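Long-range contact in putative xanthine dehydrogenase YAGS fad-binding subunit (PDB 5G5G), which serves as the molybdenum cofactor-binding subunit of a periplasmic aldehyde oxidase from Escherichia coli and probably carries out the oxidation of aldehydes to carboxylic acids: residues Tyr473-Gly485 with Ser515-Arg527. Numbering follows the deposited sequence.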
ATOM      1  N   TYR C 473       2.421  20.411   8.810  1.00 10.71           N
ATOM      2  CA  TYR C 473       1.508  21.387   9.469  1.00 11.20           C
ATOM      3  C   TYR C 473       1.993  21.641  10.899  1.00 11.36           C
ATOM      4  O   TYR C 473       2.101  22.790  11.339  1.00 11.68           O
ATOM      5  CB  TYR C 473       0.056  20.940   9.556  1.00 11.02           C
ATOM      6  CG  TYR C 473      -0.733  21.126   8.262  1.00 11.35           C
ATOM      7  CD1 TYR C 473      -1.231  22.404   7.899  1.00 11.91           C
ATOM      8  CD2 TYR C 473      -1.080  20.020   7.447  1.00 11.37           C
ATOM      9  CE1 TYR C 473      -1.990  22.576   6.754  1.00 12.07           C
ATOM     10  CE2 TYR C 473      -1.817  20.212   6.292  1.00 11.72           C
ATOM     11  CZ  TYR C 473      -2.285  21.487   5.956  1.00 12.10           C
ATOM     12  OH  TYR C 473      -3.026  21.699   4.769  1.00 12.56           O
ATOM     13  N   THR C 474       2.200  20.546  11.639  1.00 11.23           N
ATOM     14  CA  THR C 474       2.518  20.616  13.041  1.00 11.56           C
ATOM     15  C   THR C 474       3.901  21.199  13.348  1.00 11.29           C
ATOM     16  O   THR C 474       4.029  22.106  14.148  1.00 11.27           O
ATOM     17  CB  THR C 474       2.332  19.240  13.656  1.00 11.53           C
ATOM     18  OG1 THR C 474       1.041  18.797  13.272  1.00 11.98           O
ATOM     19  CG2 THR C 474       2.450  19.287  15.125  1.00 11.86           C
ATOM     20  N   ILE C 475       4.923  20.716  12.691  1.00 10.87           N
ATOM     21  CA  ILE C 475       6.253  21.248  12.919  1.00 11.31           C
ATOM     22  C   ILE C 475       6.456  22.700  12.482  1.00 11.55           C
ATOM     23  O   ILE C 475       7.211  23.435  13.121  1.00 11.50           O
ATOM     24  CB  ILE C 475       7.372  20.341  12.368  1.00 11.19           C
ATOM     25  CG1 ILE C 475       7.260  20.136  10.838  1.00 11.23           C
ATOM     26  CG2 ILE C 475       7.342  19.044  13.180  1.00 11.56           C
ATOM     27  CD1 ILE C 475       8.557  19.638  10.174  1.00 10.94           C
ATOM     28  N   LEU C 476       5.734  23.131  11.443  1.00 11.47           N
ATOM     29  CA  LEU C 476       5.762  24.541  11.076  1.00 12.19           C
ATOM     30  C   LEU C 476       5.048  25.382  12.141  1.00 12.58           C
ATOM     31  O   LEU C 476       5.551  26.456  12.504  1.00 13.07           O
ATOM     32  CB  LEU C 476       5.131  24.767   9.697  1.00 12.49           C
ATOM     33  CG  LEU C 476       5.971  24.131   8.562  1.00 12.64           C
ATOM     34  CD1 LEU C 476       5.178  23.965   7.273  1.00 13.06           C
ATOM     35  CD2 LEU C 476       7.193  24.965   8.232  1.00 13.34           C
ATOM     36  N   ALA C 477       3.926  24.879  12.691  1.00 11.82           N
ATOM     37  CA  ALA C 477       3.269  25.571  13.821  1.00 12.22           C
ATOM     38  C   ALA C 477       4.192  25.657  15.051  1.00 12.26           C
ATOM     39  O   ALA C 477       4.344  26.711  15.684  1.00 12.42           O
ATOM     40  CB  ALA C 477       1.953  24.890  14.169  1.00 12.02           C
ATOM     41  N   GLN C 478       4.876  24.564  15.337  1.00 11.94           N
ATOM     42  CA  GLN C 478       5.790  24.541  16.483  1.00 12.39           C
ATOM     43  C   GLN C 478       6.921  25.563  16.344  1.00 12.81           C
ATOM     44  O   GLN C 478       7.316  26.237  17.351  1.00 12.81           O
ATOM     45  CB  GLN C 478       6.349  23.166  16.706  1.00 12.50           C
ATOM     46  CG  GLN C 478       5.311  22.117  17.142  1.00 12.86           C
ATOM     47  CD  GLN C 478       5.887  20.691  17.113  1.00 12.66           C
ATOM     48  OE1 GLN C 478       5.624  19.890  16.209  1.00 12.94           O
ATOM     49  NE2 GLN C 478       6.706  20.372  18.114  1.00 12.87           N
ATOM     50  N   THR C 479       7.443  25.670  15.123  1.00 12.29           N
ATOM     51  CA  THR C 479       8.526  26.612  14.806  1.00 12.74           C
ATOM     52  C   THR C 479       8.117  28.052  15.003  1.00 13.43           C
ATOM     53  O   THR C 479       8.758  28.829  15.741  1.00 13.92           O
ATOM     54  CB  THR C 479       9.075  26.385  13.386  1.00 12.63           C
ATOM     55  OG1 THR C 479       9.532  25.022  13.254  1.00 12.61           O
ATOM     56  CG2 THR C 479      10.217  27.359  13.089  1.00 12.97           C
ATOM     57  N   ALA C 480       6.975  28.422  14.433  1.00 13.16           N
ATOM     58  CA  ALA C 480       6.480  29.758  14.629  1.00 13.84           C
ATOM     59  C   ALA C 480       6.141  30.081  16.097  1.00 14.37           C
ATOM     60  O   ALA C 480       6.462  31.157  16.606  1.00 14.63           O
ATOM     61  CB  ALA C 480       5.300  30.021  13.729  1.00 13.71           C
ATOM     62  N   ALA C 481       5.498  29.126  16.780  1.00 14.31           N
ATOM     63  CA  ALA C 481       5.171  29.315  18.172  1.00 14.73           C
ATOM     64  C   ALA C 481       6.449  29.571  19.002  1.00 15.05           C
ATOM     65  O   ALA C 481       6.481  30.430  19.896  1.00 15.53           O
ATOM     66  CB  ALA C 481       4.420  28.090  18.691  1.00 14.53           C
ATOM     67  N   GLU C 482       7.479  28.764  18.746  1.00 14.84           N
ATOM     68  CA  GLU C 482       8.733  28.884  19.452  1.00 15.59           C
ATOM     69  C   GLU C 482       9.347  30.253  19.235  1.00 16.11           C
ATOM     70  O   GLU C 482       9.800  30.898  20.184  1.00 16.16           O
ATOM     71  CB  GLU C 482       9.733  27.828  18.982  1.00 15.75           C
ATOM     72  CG  GLU C 482      10.977  27.763  19.862  1.00 16.63           C
ATOM     73  CD  GLU C 482      10.757  26.943  21.131  1.00 17.04           C
ATOM     74  OE1 GLU C 482      10.409  25.728  20.995  1.00 16.90           O
ATOM     75  OE2 GLU C 482      10.949  27.492  22.228  1.00 17.41           O
ATOM     76  N   MET C 483       9.371  30.681  17.979  1.00 15.96           N
ATOM     77  CA  MET C 483      10.032  31.960  17.618  1.00 17.38           C
ATOM     78  C   MET C 483       9.325  33.196  18.171  1.00 18.60           C
ATOM     79  O   MET C 483       9.969  34.193  18.484  1.00 19.18           O
ATOM     80  CB  MET C 483      10.147  32.044  16.113  1.00 17.50           C
ATOM     81  CG  MET C 483      11.104  31.039  15.499  1.00 17.77           C
ATOM     82  SD  MET C 483      12.807  31.264  15.983  1.00 20.10           S
ATOM     83  CE  MET C 483      13.308  32.764  15.135  1.00 20.72           C
ATOM     84  N   LEU C 484       8.001  33.130  18.269  1.00 18.91           N
ATOM     85  CA  LEU C 484       7.185  34.277  18.633  1.00 20.68           C
ATOM     86  C   LEU C 484       6.742  34.262  20.078  1.00 21.62           C
ATOM     87  O   LEU C 484       6.197  35.258  20.540  1.00 22.20           O
ATOM     88  CB  LEU C 484       5.988  34.422  17.664  1.00 21.52           C
ATOM     89  CG  LEU C 484       6.473  34.845  16.271  1.00 22.79           C
ATOM     90  CD1 LEU C 484       5.429  34.530  15.241  1.00 24.44           C
ATOM     91  CD2 LEU C 484       6.791  36.313  16.225  1.00 24.77           C
ATOM     92  N   GLY C 485       7.001  33.168  20.803  1.00 21.96           N
ATOM     93  CA  GLY C 485       6.641  33.052  22.226  1.00 23.46           C
ATOM     94  C   GLY C 485       5.134  32.905  22.465  1.00 24.63           C
ATOM     95  O   GLY C 485       4.614  33.382  23.485  1.00 26.91           O
ATOM     96  N   SER C 515      11.713  23.705   5.250  1.00 11.34           N
ATOM     97  CA  SER C 515      10.473  24.440   5.402  1.00 11.70           C
ATOM     98  C   SER C 515      10.477  25.205   6.765  1.00 11.87           C
ATOM     99  O   SER C 515      10.092  26.386   6.833  1.00 11.97           O
ATOM    100  CB  SER C 515       9.238  23.555   5.254  1.00 11.46           C
ATOM    101  OG  SER C 515       9.050  22.623   6.288  1.00 11.71           O
ATOM    102  N   THR C 516      10.918  24.521   7.809  1.00 11.37           N
ATOM    103  CA  THR C 516      10.982  25.148   9.148  1.00 11.78           C
ATOM    104  C   THR C 516      12.041  26.226   9.205  1.00 12.17           C
ATOM    105  O   THR C 516      11.842  27.236   9.868  1.00 12.30           O
ATOM    106  CB  THR C 516      11.114  24.182  10.321  1.00 11.60           C
ATOM    107  OG1 THR C 516      12.344  23.460  10.225  1.00 11.54           O
ATOM    108  CG2 THR C 516       9.930  23.242  10.368  1.00 11.12           C
ATOM    109  N   SER C 517      13.149  26.021   8.495  1.00 12.20           N
ATOM    110  CA  SER C 517      14.176  27.060   8.381  1.00 12.65           C
ATOM    111  C   SER C 517      13.664  28.311   7.663  1.00 13.27           C
ATOM    112  O   SER C 517      14.073  29.417   7.980  1.00 13.60           O
ATOM    113  CB  SER C 517      15.454  26.559   7.734  1.00 12.66           C
ATOM    114  OG  SER C 517      16.084  25.599   8.579  1.00 12.93           O
ATOM    115  N   GLY C 518      12.803  28.145   6.661  1.00 13.18           N
ATOM    116  CA  GLY C 518      12.262  29.353   6.024  1.00 13.63           C
ATOM    117  C   GLY C 518      11.308  30.070   6.973  1.00 13.84           C
ATOM    118  O   GLY C 518      11.249  31.283   6.994  1.00 14.43           O
ATOM    119  N   VAL C 519      10.558  29.313   7.772  1.00 13.61           N
ATOM    120  CA  VAL C 519       9.716  29.935   8.804  1.00 14.37           C
ATOM    121  C   VAL C 519      10.595  30.643   9.839  1.00 14.61           C
ATOM    122  O   VAL C 519      10.332  31.810  10.203  1.00 15.19           O
ATOM    123  CB  VAL C 519       8.730  28.890   9.456  1.00 13.72           C
ATOM    124  CG1 VAL C 519       8.052  29.469  10.709  1.00 14.38           C
ATOM    125  CG2 VAL C 519       7.732  28.425   8.442  1.00 13.81           C
ATOM    126  N   TYR C 520      11.705  30.018  10.215  1.00 14.67           N
ATOM    127  CA  TYR C 520      12.707  30.667  11.059  1.00 15.25           C
ATOM    128  C   TYR C 520      13.116  32.033  10.492  1.00 15.86           C
ATOM    129  O   TYR C 520      13.122  33.056  11.201  1.00 15.83           O
ATOM    130  CB  TYR C 520      13.936  29.759  11.242  1.00 15.30           C
ATOM    131  CG  TYR C 520      15.035  30.361  12.072  1.00 16.30           C
ATOM    132  CD1 TYR C 520      15.970  31.251  11.518  1.00 16.98           C
ATOM    133  CD2 TYR C 520      15.105  30.104  13.446  1.00 16.72           C
ATOM    134  CE1 TYR C 520      16.958  31.831  12.285  1.00 18.01           C
ATOM    135  CE2 TYR C 520      16.103  30.669  14.221  1.00 17.61           C
ATOM    136  CZ  TYR C 520      17.023  31.540  13.639  1.00 18.38           C
ATOM    137  OH  TYR C 520      18.003  32.109  14.426  1.00 20.19           O
ATOM    138  N   ALA C 521      13.431  32.054   9.201  1.00 15.65           N
ATOM    139  CA  ALA C 521      13.887  33.277   8.553  1.00 16.01           C
ATOM    140  C   ALA C 521      12.805  34.331   8.589  1.00 16.43           C
ATOM    141  O   ALA C 521      13.079  35.478   8.949  1.00 16.82           O
ATOM    142  CB  ALA C 521      14.313  32.972   7.139  1.00 16.15           C
ATOM    143  N   ALA C 522      11.571  33.933   8.272  1.00 15.94           N
ATOM    144  CA  ALA C 522      10.429  34.868   8.288  1.00 16.88           C
ATOM    145  C   ALA C 522      10.161  35.387   9.725  1.00 17.49           C
ATOM    146  O   ALA C 522       9.963  36.581   9.935  1.00 18.02           O
ATOM    147  CB  ALA C 522       9.191  34.269   7.662  1.00 16.71           C
ATOM    148  N   CYS C 523      10.246  34.488  10.702  1.00 17.65           N
ATOM    149  CA  CYS C 523      10.013  34.867  12.071  1.00 18.54           C
ATOM    150  C   CYS C 523      11.101  35.800  12.605  1.00 19.25           C
ATOM    151  O   CYS C 523      10.793  36.641  13.436  1.00 19.48           O
ATOM    152  CB  CYS C 523       9.836  33.657  12.987  1.00 18.38           C
ATOM    153  SG  CYS C 523       8.325  32.746  12.710  1.00 18.42           S
ATOM    154  N   MET C 524      12.349  35.664  12.162  1.00 19.72           N
ATOM    155  CA  MET C 524      13.403  36.550  12.634  1.00 21.02           C
ATOM    156  C   MET C 524      13.125  37.973  12.137  1.00 21.59           C
ATOM    157  O   MET C 524      13.262  38.947  12.908  1.00 21.22           O
ATOM    158  CB  MET C 524      14.787  36.123  12.173  1.00 22.01           C
ATOM    159  CG  MET C 524      15.329  34.937  12.940  1.00 23.01           C
ATOM    160  SD  MET C 524      15.568  35.316  14.718  1.00 26.48           S
ATOM    161  CE  MET C 524      16.884  36.493  14.703  1.00 27.63           C
ATOM    162  N   LYS C 525      12.637  38.086  10.893  1.00 20.86           N
ATOM    163  CA  LYS C 525      12.210  39.393  10.394  1.00 22.10           C
ATOM    164  C   LYS C 525      10.972  39.918  11.152  1.00 21.69           C
ATOM    165  O   LYS C 525      10.902  41.111  11.527  1.00 21.89           O
ATOM    166  CB  LYS C 525      11.953  39.325   8.891  1.00 23.06           C
ATOM    167  CG  LYS C 525      11.485  40.613   8.236  1.00 24.67           C
ATOM    168  CD  LYS C 525      12.543  41.690   8.254  1.00 27.16           C
ATOM    169  CE  LYS C 525      11.982  42.904   7.552  1.00 30.31           C
ATOM    170  NZ  LYS C 525      13.075  43.882   7.268  1.00 33.48           N
ATOM    171  N   LEU C 526      10.027  39.039  11.425  1.00 20.45           N
ATOM    172  CA  LEU C 526       8.813  39.448  12.143  1.00 20.67           C
ATOM    173  C   LEU C 526       9.145  39.910  13.561  1.00 21.00           C
ATOM    174  O   LEU C 526       8.576  40.896  14.038  1.00 21.64           O
ATOM    175  CB  LEU C 526       7.776  38.332  12.148  1.00 19.96           C
ATOM    176  CG  LEU C 526       6.417  38.592  12.793  1.00 20.24           C
ATOM    177  CD1 LEU C 526       5.752  39.813  12.193  1.00 21.30           C
ATOM    178  CD2 LEU C 526       5.556  37.361  12.613  1.00 19.81           C
ATOM    179  N   ARG C 527      10.103  39.248  14.195  1.00 20.77           N
ATOM    180  CA  ARG C 527      10.577  39.690  15.507  1.00 21.61           C
ATOM    181  C   ARG C 527      11.162  41.097  15.429  1.00 22.81           C
ATOM    182  O   ARG C 527      10.895  41.897  16.307  1.00 24.21           O
ATOM    183  CB  ARG C 527      11.592  38.720  16.128  1.00 21.21           C
ATOM    184  CG  ARG C 527      10.966  37.431  16.665  1.00 20.71           C
ATOM    185  CD  ARG C 527      11.997  36.314  16.718  1.00 20.05           C
ATOM    186  NE  ARG C 527      13.048  36.659  17.689  1.00 20.86           N
ATOM    187  CZ  ARG C 527      13.268  36.086  18.871  1.00 21.17           C
ATOM    188  NH1 ARG C 527      12.513  35.079  19.327  1.00 21.09           N
ATOM    189  NH2 ARG C 527      14.284  36.535  19.611  1.00 22.11           N
TER
HETATM  190  O   HOH W   1      11.251  32.985  21.581  1.00 17.44           O
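One face of the Tyr520 ring carries the Met483 methyl, with CE 4.0 Å from the ring centroid in a CH-pi contact; SD sits obliquely to the same ring, near CD2 and CE2, making this a Met-aromatic pair. The guanidinium of Arg527 works through its edge instead, meeting Met483 O and a water near its plane. Both belong to a buried packing of two helices that run the same way at a shallow angle, their axes 9.3 Å apart and crossing at -27°, laid against a mixed sheet through strands 447-453 and 491-494. Met483 makes a knob-into-hole contact, seated among Tyr520, Cys523, Met524 and Arg527. Its chain bends at chi2 and again at chi3 (-71°), curling CE over the tyrosine and to 3.4 Å from Met524 SD, while its CB stays against that of Cys523.

At the C-terminal end of helix 472-484, Arg527 NH1 donates to a lone pair of Met483 O, in the carbonyl plane, at 2.8 Å and with an N-H...O angle of 154°. The water bridges Glu482 O to the same NH1, weakly on the arginine side. With an alanine here in place of Arg527, Met483 O is likely to lose its donor from the other helix, and one wall of the methionine's hole would probably open.

Beside this, the Leu484 and Leu526 side chains cross at about a right angle, CD1 of Leu484 lying 3.9 Å from CD2 of Leu526. Towards the other end, Leu476 CD2 fits against Val519 CG2 at 3.5 Å, and Ile475, which also touches the pterin cytosine dinucleotide, meets the Thr516 methyl. Thr479 lays CG2 by Val519 CG1 and turns its hydroxyl back: OG1 donates to Ile475 O (2.8 Å), reaching it from the opposite face of the carbonyl plane to Thr479 N.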